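Local atomic coordinates of replicative DNA helicase DnaB, 1st part (Mycobacterium tuberculosis, PDB entry 2R5U), a protein that forms the N-terminal domain of a hexameric replicative helicase that probably unwinds DNA ahead of the replisome using ATP. Residues L52-P57 and Y121-V126. Sequence-based numbering, arbitrary orientation.
Sequences LERLRP and YYASIV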
loop_
_atom_site.group_PDB
_atom_site.type_symbol
_atom_site.label_atom_id
_atom_site.label_comp_id
_atom_site.label_asym_id
_atom_site.label_seq_id
_atom_site.Cartn_x
_atom_site.Cartn_y
_atom_site.Cartn_z
ATOM N N LEU B 52 -23.090 -18.209 -26.381
ATOM C CA LEU B 52 -22.869 -18.641 -25.008
ATOM C C LEU B 52 -22.494 -20.114 -24.858
ATOM O O LEU B 52 -21.757 -20.467 -23.946
ATOM C CB LEU B 52 -24.079 -18.315 -24.134
ATOM C CG LEU B 52 -24.008 -16.956 -23.460
ATOM C CD1 LEU B 52 -25.254 -16.735 -22.624
ATOM C CD2 LEU B 52 -22.793 -16.958 -22.554
ATOM N N GLU B 53 -23.004 -20.962 -25.748
ATOM C CA GLU B 53 -22.603 -22.374 -25.813
ATOM C C GLU B 53 -21.100 -22.550 -25.992
ATOM O O GLU B 53 -20.524 -23.557 -25.558
ATOM C CB GLU B 53 -23.261 -23.058 -27.002
ATOM C CG GLU B 53 -24.718 -22.730 -27.160
ATOM C CD GLU B 53 -25.595 -23.812 -26.656
ATOM O OE1 GLU B 53 -26.368 -24.352 -27.487
ATOM O OE2 GLU B 53 -25.505 -24.142 -25.449
ATOM N N ARG B 54 -20.472 -21.584 -26.643
ATOM C CA ARG B 54 -19.096 -21.751 -27.081
ATOM C C ARG B 54 -18.080 -20.897 -26.335
ATOM O O ARG B 54 -16.943 -21.318 -26.150
ATOM C CB ARG B 54 -18.993 -21.464 -28.572
ATOM C CG ARG B 54 -19.580 -22.524 -29.457
ATOM C CD ARG B 54 -20.118 -21.856 -30.678
ATOM N NE ARG B 54 -20.733 -22.759 -31.652
ATOM C CZ ARG B 54 -22.047 -22.957 -31.772
ATOM N NH1 ARG B 54 -22.903 -22.356 -30.953
ATOM N NH2 ARG B 54 -22.509 -23.769 -32.713
ATOM N N LEU B 55 -18.482 -19.700 -25.926
ATOM C CA LEU B 55 -17.557 -18.746 -25.341
ATOM C C LEU B 55 -17.621 -18.670 -23.825
ATOM O O LEU B 55 -18.664 -18.907 -23.212
ATOM C CB LEU B 55 -17.754 -17.340 -25.941
ATOM C CG LEU B 55 -17.519 -17.209 -27.447
ATOM C CD1 LEU B 55 -17.507 -15.768 -27.865
ATOM C CD2 LEU B 55 -16.226 -17.902 -27.860
ATOM N N ARG B 56 -16.480 -18.315 -23.239
ATOM C CA ARG B 56 -16.328 -18.107 -21.803
ATOM C C ARG B 56 -15.826 -16.675 -21.611
ATOM O O ARG B 56 -15.279 -16.107 -22.559
ATOM C CB ARG B 56 -15.297 -19.098 -21.241
ATOM C CG ARG B 56 -15.337 -20.533 -21.815
ATOM C CD ARG B 56 -16.362 -21.446 -21.115
ATOM N NE ARG B 56 -17.752 -21.120 -21.439
ATOM C CZ ARG B 56 -18.555 -21.844 -22.227
ATOM N NH1 ARG B 56 -18.147 -22.981 -22.782
ATOM N NH2 ARG B 56 -19.791 -21.422 -22.451
ATOM N N PRO B 57 -16.022 -16.072 -20.410
ATOM C CA PRO B 57 -15.352 -14.790 -20.102
ATOM C C PRO B 57 -13.855 -14.808 -20.414
ATOM O O PRO B 57 -13.173 -15.795 -20.143
ATOM C CB PRO B 57 -15.573 -14.602 -18.588
ATOM C CG PRO B 57 -16.239 -15.881 -18.093
ATOM C CD PRO B 57 -16.886 -16.509 -19.299
ATOM N N TYR B 121 -21.007 -20.062 -35.678
ATOM C CA TYR B 121 -19.844 -20.358 -36.493
ATOM C C TYR B 121 -18.674 -19.417 -36.135
ATOM O O TYR B 121 -17.562 -19.876 -35.902
ATOM C CB TYR B 121 -20.182 -20.288 -37.986
ATOM C CG TYR B 121 -18.954 -20.193 -38.862
ATOM C CD1 TYR B 121 -18.527 -18.964 -39.360
ATOM C CD2 TYR B 121 -18.208 -21.328 -39.174
ATOM C CE1 TYR B 121 -17.394 -18.869 -40.151
ATOM C CE2 TYR B 121 -17.074 -21.245 -39.967
ATOM C CZ TYR B 121 -16.677 -20.014 -40.450
ATOM O OH TYR B 121 -15.557 -19.929 -41.242
ATOM N N TYR B 122 -18.935 -18.110 -36.075
ATOM C CA TYR B 122 -17.881 -17.168 -35.729
ATOM C C TYR B 122 -17.412 -17.319 -34.283
ATOM O O TYR B 122 -16.226 -17.138 -34.002
ATOM C CB TYR B 122 -18.270 -15.728 -36.070
ATOM C CG TYR B 122 -18.361 -15.480 -37.565
ATOM C CD1 TYR B 122 -19.598 -15.321 -38.190
ATOM C CD2 TYR B 122 -17.211 -15.423 -38.359
ATOM C CE1 TYR B 122 -19.690 -15.096 -39.568
ATOM C CE2 TYR B 122 -17.290 -15.211 -39.727
ATOM C CZ TYR B 122 -18.533 -15.051 -40.331
ATOM O OH TYR B 122 -18.611 -14.837 -41.699
ATOM N N ALA B 123 -18.333 -17.673 -33.376
ATOM C CA ALA B 123 -17.985 -17.930 -31.984
ATOM C C ALA B 123 -17.011 -19.108 -31.885
ATOM O O ALA B 123 -16.104 -19.077 -31.076
ATOM C CB ALA B 123 -19.226 -18.210 -31.150
ATOM N N SER B 124 -17.218 -20.136 -32.706
ATOM C CA SER B 124 -16.325 -21.296 -32.708
ATOM C C SER B 124 -14.876 -20.917 -33.099
ATOM O O SER B 124 -13.924 -21.488 -32.564
ATOM C CB SER B 124 -16.898 -22.451 -33.539
ATOM O OG SER B 124 -16.564 -22.352 -34.920
ATOM N N ILE B 125 -14.732 -19.942 -34.001
ATOM C CA ILE B 125 -13.437 -19.392 -34.391
ATOM C C ILE B 125 -12.816 -18.678 -33.199
ATOM O O ILE B 125 -11.663 -18.933 -32.850
ATOM C CB ILE B 125 -13.538 -18.398 -35.588
ATOM C CG1 ILE B 125 -13.956 -19.106 -36.895
ATOM C CG2 ILE B 125 -12.221 -17.635 -35.759
ATOM C CD1 ILE B 125 -12.918 -20.082 -37.448
ATOM N N VAL B 126 -13.592 -17.799 -32.570
ATOM C CA VAL B 126 -13.125 -17.026 -31.422
ATOM C C VAL B 126 -12.687 -17.958 -30.280
ATOM O O VAL B 126 -11.687 -17.702 -29.634
ATOM C CB VAL B 126 -14.170 -15.972 -30.941
ATOM C CG1 VAL B 126 -13.680 -15.253 -29.699
ATOM C CG2 VAL B 126 -14.455 -14.930 -32.045
#
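L55 and R54 share A123 between them, illustrating how a loop can rest on a helix where a single methyl faces it. The methyl CB of A123 meets the aliphatic part of R54, 3.8 Å from its CD, and on another flank faces the branch point of L55, with CG 4.2 Å away. One methyl of L55 reaches further along the helix: CD2 lies 3.4 Å from the carbonyl O of A123 and 4.1 Å from CG1 of V126, whose side chain it crosses at about a right angle. Chi1 of L55 (-61°) sets CG opposite the carbonyl carbon, and chi2 (-170°) then places the two methyls, CD2 being the one that meets the helix. In the all-helical N-terminal domain of DnaB, this joins the loop between helices 45-52 and 63-77 to the first turns of the long helix 119-147; L55 also packs on Y69 and F60. L55, A123 and V126 are buried, R54 and S124 partly exposed; the touching is van der Waals, without hydrogen bonds between the segments. R54 bends at chi2, passing A123 to the helix flank, where CB of S124 sits at the guanidinium edge, 4.3 Å from NE. Its NH1 is hydrogen-bonded to O of D50.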